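Local coordinates for protein obscurin (Homo sapiens, PDB 4C4K) that probably acts as a giant scaffolding and signalling protein of muscle, with RhoGEF and protein kinase activities, and here meets another protein through its first immunoglobulin domain, at residues Pro5-Arg10 and Tyr75-Arg80; Ala22-Gln27 and Val36-Asp41; Gly48-Leu53 and Leu69-Gln74. All blocks are in the same frame, centred on the assembly; numbering follows the deposited sequence.

Followed from its N terminus, this immunoglobulin sandwich is tied across its fold three times. Pro5-Arg10 opens the widest loop, which closes only when Tyr75-Arg80 returns in the opposite sheet as contact 1. Contacts 2 and 3 both lie within that loop and follow one another in series. Contact 2 closes a short loop, bringing strand 35-40 over strand 22-31 near the centre of the chain. Contact 3 then joins the start of strand 51-56 to the turn leading into strand 73-80, whose later residues serve contact 1. Lys40 NZ, probably hydrogen-bonded to Gly70 O, bridges contacts 2 and 3.

Contact 1 (Pro5-Arg10 and Tyr75-Arg80)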
# COMPACT_ATOMS: atom_id res chain seq x y z
N PRO A 5 3.15 0.31 12.63
CA PRO A 5 2.96 1.44 11.74
C PRO A 5 1.63 1.45 11.04
O PRO A 5 1.05 0.38 10.80
CB PRO A 5 4.13 1.34 10.75
CG PRO A 5 5.15 0.49 11.43
CD PRO A 5 4.33 -0.49 12.22
N ARG A 6 1.14 2.66 10.73
CA ARG A 6 -0.12 2.86 10.05
C ARG A 6 -0.04 4.04 9.08
O ARG A 6 0.50 5.07 9.43
CB ARG A 6 -1.24 3.12 11.10
CG ARG A 6 -2.62 3.31 10.46
CD ARG A 6 -3.57 4.20 11.23
NE ARG A 6 -4.32 3.47 12.25
CZ ARG A 6 -5.27 2.57 12.00
NH1 ARG A 6 -5.58 2.26 10.75
NH2 ARG A 6 -5.90 1.97 13.00
N PHE A 7 -0.61 3.88 7.89
CA PHE A 7 -0.77 4.95 6.92
C PHE A 7 -2.04 5.72 7.30
O PHE A 7 -3.13 5.14 7.26
CB PHE A 7 -0.90 4.40 5.50
CG PHE A 7 0.39 3.90 4.91
CD1 PHE A 7 1.21 4.75 4.18
CD2 PHE A 7 0.77 2.57 5.05
CE1 PHE A 7 2.39 4.28 3.60
CE2 PHE A 7 1.96 2.10 4.48
CZ PHE A 7 2.78 2.96 3.79
N LEU A 8 -1.89 6.96 7.77
CA LEU A 8 -3.03 7.82 8.11
C LEU A 8 -3.79 8.22 6.83
O LEU A 8 -5.01 8.33 6.85
CB LEU A 8 -2.57 9.08 8.87
CG LEU A 8 -2.19 8.94 10.36
CD1 LEU A 8 -1.50 10.19 10.84
CD2 LEU A 8 -3.40 8.69 11.22
N THR A 9 -3.06 8.45 5.70
CA THR A 9 -3.68 8.81 4.41
C THR A 9 -3.12 7.96 3.26
O THR A 9 -2.01 7.46 3.34
CB THR A 9 -3.56 10.33 4.11
OG1 THR A 9 -2.19 10.74 4.17
CG2 THR A 9 -4.42 11.19 5.01
N ARG A 10 -3.88 7.81 2.19
CA ARG A 10 -3.46 7.06 1.01
C ARG A 10 -2.16 7.61 0.40
O ARG A 10 -1.99 8.84 0.38
CB ARG A 10 -4.59 7.02 -0.05
CG ARG A 10 -5.27 8.35 -0.34
CD ARG A 10 -5.72 8.44 -1.80
NE ARG A 10 -4.63 8.10 -2.72
CZ ARG A 10 -4.77 7.81 -4.01
NH1 ARG A 10 -5.98 7.81 -4.56
NH2 ARG A 10 -3.72 7.49 -4.75
N TYR A 75 5.33 2.10 -7.23
CA TYR A 75 6.22 2.41 -6.12
C TYR A 75 5.55 1.89 -4.86
O TYR A 75 4.39 2.18 -4.65
CB TYR A 75 6.50 3.92 -6.03
CG TYR A 75 7.37 4.41 -7.18
CD1 TYR A 75 6.83 4.61 -8.45
CD2 TYR A 75 8.73 4.65 -6.99
CE1 TYR A 75 7.63 5.03 -9.51
CE2 TYR A 75 9.53 5.07 -8.05
CZ TYR A 75 8.98 5.25 -9.31
OH TYR A 75 9.76 5.63 -10.37
N VAL A 76 6.28 1.14 -4.02
CA VAL A 76 5.70 0.64 -2.78
C VAL A 76 6.35 1.43 -1.64
O VAL A 76 7.57 1.58 -1.61
CB VAL A 76 5.92 -0.90 -2.61
CG1 VAL A 76 5.37 -1.40 -1.27
CG2 VAL A 76 5.28 -1.67 -3.77
N CYS A 77 5.54 1.94 -0.70
CA CYS A 77 6.08 2.58 0.48
C CYS A 77 6.03 1.57 1.61
O CYS A 77 4.98 0.95 1.83
CB CYS A 77 5.31 3.85 0.84
SG CYS A 77 6.06 4.76 2.20
N ARG A 78 7.17 1.36 2.29
CA ARG A 78 7.31 0.39 3.38
C ARG A 78 7.69 1.12 4.66
O ARG A 78 8.65 1.88 4.66
CB ARG A 78 8.35 -0.69 2.99
CG ARG A 78 8.64 -1.75 4.06
CD ARG A 78 9.75 -2.69 3.60
NE ARG A 78 10.08 -3.69 4.62
CZ ARG A 78 11.28 -3.85 5.17
NH1 ARG A 78 12.30 -3.09 4.80
NH2 ARG A 78 11.47 -4.78 6.11
N ALA A 79 6.91 0.93 5.73
CA ALA A 79 7.18 1.55 7.03
C ALA A 79 7.37 0.42 8.02
O ALA A 79 6.53 -0.47 8.11
CB ALA A 79 6.01 2.44 7.45
N ARG A 80 8.48 0.43 8.74
CA ARG A 80 8.72 -0.64 9.68
C ARG A 80 9.27 -0.20 11.05
O ARG A 80 10.03 0.75 11.13
CB ARG A 80 9.60 -1.71 9.01
CG ARG A 80 11.09 -1.43 8.89
CD ARG A 80 11.84 -2.61 9.48
NE ARG A 80 13.23 -2.71 9.01
CZ ARG A 80 14.27 -2.11 9.58
NH1 ARG A 80 14.09 -1.33 10.64
NH2 ARG A 80 15.49 -2.28 9.09
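The ring of Phe7 meets Cys77 with its edge: Cys77 O lies near the ring plane, 3.6 Å from Phe7 CZ, and the sulfur also sits at the rim, with Cys77 SG 4.0 Å from Phe7 CE1. This is a sulfur-aromatic contact inside the immunoglobulin I-set sandwich, where strand 3-14 of one sheet faces strand 73-80 of the other. The N-to-C directions of the two strand segments differ by 147°, roughly antiparallel, and no hydrogen bond joins them; side-chain packing does the work, while backbone bonds stay within each sheet, as between Arg6 and Val29 and between Cys77 and Ala88. With CG anti to its carbonyl carbon (chi1 -75°), Phe7 sends its ring inward to Cys77 and also against Cys26, Ala86 and Ala88. An alanine here would remove the whole ring and is likely to open a gap beside both cysteines, leaving the two sheets poorly packed at this end. Outside the core, the guanidinium of Arg78 has CG of Arg80 above one face, offset toward the rim, and Arg78 NE is held in a salt bridge to Glu85. Nearer the N terminus, Pro5 and Ala79 point toward each other, with Pro34 touching both. Their side chains meet at Pro5 CB and Ala79 CB, 4.0 Å apart, while the proline ring also leans on the backbone, Pro5 CG lying 3.7 Å from Ala79 O.

Contact 2 (Ala22-Gln27 and Val36-Asp41); sequences ATLSCQ and VSWEKD. With EDO (1,2-ethanediol), chain F.
Trp38 pushes the far corner of its indole between Leu24 and Cys26, with Trp38 CH2 lying 4.0 Å from Leu24 CB and 4.1 Å from Cys26 SG. This is the buried tryptophan of the immunoglobulin fold, sent across from strand 35-40 of one sheet to strand 22-31 of the other. The strand segments pass 10.6 Å apart at 135°, a separation that the length of the indole spans. Neither neighbour lies squarely on a face: both come obliquely, the sulfur at 53° from the normal of the six-membered ring. Leu24 also brings CD2 to within 4.2 Å of Trp38 CZ3. Cys26 holds its sulfur between its own backbone N and carbonyl carbon (chi1 53°), directing it toward the indole and Cys77. The two sulfurs stand at the places where many immunoglobulin domains form a disulfide, yet Cys26 SG and Cys77 SG are too far apart here for a covalent bond. Leu62 adds a further apolar neighbour to the indole. On its nitrogen side, Trp38 NE1 gives a hydrogen bond of 2.9 Å to O2 of a 1,2-ethanediol, probably from the crystallisation liquor, which is also bonded to Arg61 O.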
# COMPACT_ATOMS: atom_id res chain seq x y z
N ALA A 22 7.94 14.55 -10.51
CA ALA A 22 6.86 13.97 -9.76
C ALA A 22 7.22 13.97 -8.28
O ALA A 22 8.38 13.94 -7.93
CB ALA A 22 6.59 12.54 -10.23
N THR A 23 6.21 13.98 -7.42
CA THR A 23 6.41 13.85 -5.98
C THR A 23 5.38 12.88 -5.47
O THR A 23 4.22 12.90 -5.88
CB THR A 23 6.57 15.20 -5.23
OG1 THR A 23 7.02 14.92 -3.92
CG2 THR A 23 5.29 15.99 -5.16
N LEU A 24 5.86 11.98 -4.61
CA LEU A 24 5.12 10.90 -3.99
C LEU A 24 5.19 11.14 -2.50
O LEU A 24 6.28 11.38 -1.97
CB LEU A 24 5.79 9.55 -4.36
CG LEU A 24 5.41 8.88 -5.74
CD1 LEU A 24 5.67 9.79 -6.94
CD2 LEU A 24 6.15 7.59 -5.93
N SER A 25 4.05 11.13 -1.82
CA SER A 25 4.03 11.36 -0.37
C SER A 25 2.95 10.58 0.34
O SER A 25 1.95 10.17 -0.26
CB SER A 25 3.86 12.85 -0.07
OG SER A 25 2.56 13.26 -0.45
N CYS A 26 3.17 10.38 1.64
CA CYS A 26 2.21 9.77 2.55
C CYS A 26 2.49 10.11 4.00
O CYS A 26 3.60 10.50 4.35
CB CYS A 26 2.10 8.26 2.35
SG CYS A 26 3.69 7.43 2.40
N GLN A 27 1.48 9.96 4.83
CA GLN A 27 1.53 10.24 6.24
C GLN A 27 1.51 8.93 6.98
O GLN A 27 0.60 8.12 6.77
CB GLN A 27 0.34 11.11 6.62
CG GLN A 27 0.50 11.71 8.01
CD GLN A 27 -0.51 12.78 8.29
OE1 GLN A 27 -1.55 12.89 7.63
NE2 GLN A 27 -0.21 13.60 9.28
N VAL A 36 11.22 4.35 7.15
CA VAL A 36 10.42 4.38 5.92
C VAL A 36 11.31 4.31 4.69
O VAL A 36 12.29 5.02 4.60
CB VAL A 36 9.45 5.59 5.90
CG1 VAL A 36 8.70 5.72 4.56
CG2 VAL A 36 8.48 5.56 7.08
N SER A 37 10.94 3.45 3.74
CA SER A 37 11.69 3.30 2.51
C SER A 37 10.72 3.10 1.33
O SER A 37 9.58 2.71 1.53
CB SER A 37 12.66 2.12 2.61
OG SER A 37 11.95 0.91 2.82
N TRP A 38 11.21 3.31 0.11
CA TRP A 38 10.45 3.17 -1.12
C TRP A 38 11.07 2.08 -1.98
O TRP A 38 12.30 1.96 -2.03
CB TRP A 38 10.42 4.52 -1.88
CG TRP A 38 9.72 5.62 -1.14
CD1 TRP A 38 10.25 6.44 -0.19
CD2 TRP A 38 8.34 6.02 -1.29
NE1 TRP A 38 9.30 7.32 0.26
CE2 TRP A 38 8.12 7.09 -0.39
CE3 TRP A 38 7.29 5.58 -2.10
CZ2 TRP A 38 6.88 7.74 -0.29
CZ3 TRP A 38 6.05 6.21 -1.99
CH2 TRP A 38 5.86 7.29 -1.10
N GLU A 39 10.24 1.29 -2.64
CA GLU A 39 10.72 0.22 -3.51
C GLU A 39 10.03 0.30 -4.86
O GLU A 39 8.85 0.61 -4.92
CB GLU A 39 10.48 -1.17 -2.89
CG GLU A 39 11.36 -1.44 -1.67
CD GLU A 39 11.00 -2.63 -0.81
OE1 GLU A 39 10.29 -3.54 -1.29
OE2 GLU A 39 11.47 -2.67 0.36
N LYS A 40 10.77 -0.02 -5.91
CA LYS A 40 10.27 -0.14 -7.28
C LYS A 40 10.98 -1.33 -7.89
O LYS A 40 12.19 -1.45 -7.73
CB LYS A 40 10.51 1.13 -8.11
CG LYS A 40 9.72 1.04 -9.40
CD LYS A 40 9.95 2.20 -10.29
CE LYS A 40 9.51 1.91 -11.70
NZ LYS A 40 10.62 1.35 -12.51
N ASP A 41 10.22 -2.24 -8.55
CA ASP A 41 10.73 -3.49 -9.13
C ASP A 41 11.42 -4.35 -8.04
O ASP A 41 12.48 -4.94 -8.28
CB ASP A 41 11.63 -3.23 -10.36
CG ASP A 41 10.98 -2.35 -11.42
OD1 ASP A 41 9.79 -2.58 -11.74
OD2 ASP A 41 11.67 -1.43 -11.94
C1 EDO F . 12.15 9.45 3.79
O1 EDO F . 12.77 8.72 4.82
C2 EDO F . 11.23 8.50 3.01
O2 EDO F . 10.58 9.25 2.00

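Contact 3 (Gly48-Leu53 and Leu69-Gln74). With EDO (1,2-ethanediol), chain I.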
# COMPACT_ATOMS: atom_id res chain seq x y z
N GLY A 48 19.69 10.16 -4.80
CA GLY A 48 20.71 10.55 -5.77
C GLY A 48 20.31 11.82 -6.47
O GLY A 48 19.45 12.55 -5.98
N ALA A 49 20.92 12.09 -7.61
CA ALA A 49 20.64 13.33 -8.34
C ALA A 49 19.15 13.48 -8.74
O ALA A 49 18.59 14.57 -8.69
CB ALA A 49 21.53 13.40 -9.57
N ARG A 50 18.49 12.37 -9.10
CA ARG A 50 17.11 12.44 -9.55
C ARG A 50 16.08 11.96 -8.54
O ARG A 50 14.91 12.19 -8.76
CB ARG A 50 16.93 11.67 -10.86
CG ARG A 50 17.79 12.11 -12.04
CD ARG A 50 17.17 11.68 -13.36
NE ARG A 50 16.92 10.24 -13.45
CZ ARG A 50 15.72 9.68 -13.47
NH1 ARG A 50 14.63 10.43 -13.36
NH2 ARG A 50 15.59 8.37 -13.56
N PHE A 51 16.50 11.26 -7.47
CA PHE A 51 15.60 10.69 -6.46
C PHE A 51 15.88 11.35 -5.14
O PHE A 51 17.00 11.23 -4.61
CB PHE A 51 15.77 9.16 -6.38
CG PHE A 51 15.32 8.50 -7.66
CD1 PHE A 51 16.18 8.36 -8.74
CD2 PHE A 51 14.02 8.03 -7.79
CE1 PHE A 51 15.74 7.79 -9.94
CE2 PHE A 51 13.58 7.44 -8.98
CZ PHE A 51 14.44 7.33 -10.06
N ARG A 52 14.90 12.09 -4.62
CA ARG A 52 15.07 12.84 -3.37
C ARG A 52 14.13 12.35 -2.31
O ARG A 52 12.93 12.36 -2.51
CB ARG A 52 14.89 14.35 -3.61
CG ARG A 52 15.62 14.86 -4.83
CD ARG A 52 17.13 14.76 -4.66
NE ARG A 52 17.84 15.42 -5.74
CZ ARG A 52 17.90 16.73 -5.91
NH1 ARG A 52 17.27 17.55 -5.08
NH2 ARG A 52 18.58 17.24 -6.93
N LEU A 53 14.68 11.95 -1.17
CA LEU A 53 13.91 11.44 -0.04
C LEU A 53 13.94 12.44 1.09
O LEU A 53 14.99 13.03 1.38
CB LEU A 53 14.48 10.09 0.41
CG LEU A 53 14.38 8.96 -0.59
CD1 LEU A 53 15.46 7.92 -0.34
CD2 LEU A 53 13.04 8.30 -0.51
N LEU A 69 10.81 7.73 -19.13
CA LEU A 69 9.79 6.70 -19.33
C LEU A 69 9.97 5.49 -18.40
O LEU A 69 8.99 5.00 -17.86
CB LEU A 69 9.73 6.28 -20.80
CG LEU A 69 9.25 7.33 -21.80
CD1 LEU A 69 9.47 6.86 -23.24
CD2 LEU A 69 7.77 7.67 -21.60
N GLY A 70 11.23 5.12 -18.14
CA GLY A 70 11.64 4.02 -17.26
C GLY A 70 11.26 4.19 -15.80
O GLY A 70 11.27 3.21 -15.05
N ASP A 71 10.91 5.43 -15.39
CA ASP A 71 10.47 5.75 -14.02
C ASP A 71 9.02 5.32 -13.82
O ASP A 71 8.55 5.28 -12.68
CB ASP A 71 10.62 7.25 -13.72
CG ASP A 71 12.06 7.76 -13.74
OD1 ASP A 71 12.99 6.96 -13.43
OD2 ASP A 71 12.26 8.95 -14.04
N SER A 72 8.29 4.99 -14.91
CA SER A 72 6.90 4.54 -14.80
C SER A 72 6.81 3.23 -14.06
O SER A 72 7.72 2.40 -14.15
CB SER A 72 6.28 4.33 -16.19
OG SER A 72 6.23 5.55 -16.91
N GLY A 73 5.70 3.03 -13.37
CA GLY A 73 5.46 1.78 -12.67
C GLY A 73 4.91 1.95 -11.28
O GLY A 73 4.35 3.00 -10.95
N GLN A 74 5.05 0.91 -10.48
CA GLN A 74 4.51 0.89 -9.14
C GLN A 74 5.58 1.14 -8.12
O GLN A 74 6.61 0.46 -8.11
CB GLN A 74 3.82 -0.47 -8.90
CG GLN A 74 2.98 -0.50 -7.65
CD GLN A 74 2.56 -1.89 -7.32
OE1 GLN A 74 3.27 -2.61 -6.63
NE2 GLN A 74 1.41 -2.30 -7.82
C1 EDO I . 19.29 8.63 -11.06
O1 EDO I . 20.03 8.57 -12.27
C2 EDO I . 20.06 9.50 -10.03
O2 EDO I . 19.33 9.59 -8.81
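Arg50 and Asp71 approach from opposite directions and pair end-on in a salt bridge, one guanidinium nitrogen to each carboxylate oxygen. It is the arginine-aspartate pair familiar from many immunoglobulin domains, joining the residues just before strand 51-56 to the short 3-10 segment 69-71 ahead of strand 73-80. Arg50 NH2 bonds Asp71 OD1 at 3.0 Å, nearly straight at 172° and on the oxygen's syn lone pair. Arg50 NH1 reaches Asp71 OD2 at 2.9 Å, and the two flat groups are nearly coplanar. The arginine chain bends at chi3 (-56°), which helps turn the guanidinium so that its NH1 and NH2 end faces the carboxylate. Both members of the NH1 bond have second partners: Arg50 NH1 also bonds Leu65 O, and Asp71 OD2 also receives Ala68 N, so the bridge is tied to the backbone leading into the turn. Phe51 touches both partners, its CE1 above the rim of one guanidinium face and its CZ, at the ring edge, 3.7 Å from Asp71 OD1. Two backbone atoms also find partners: Tyr75 OH bonds Asp71 O, closing a tyrosine corner, while Arg50 N finds O2 of a 1,2-ethanediol, probably a crystallisation additive. Within the turn one carbonyl serves two donors of a single residue, Leu69 O taking both Ser72 N and Ser72 OG at 3.0 Å.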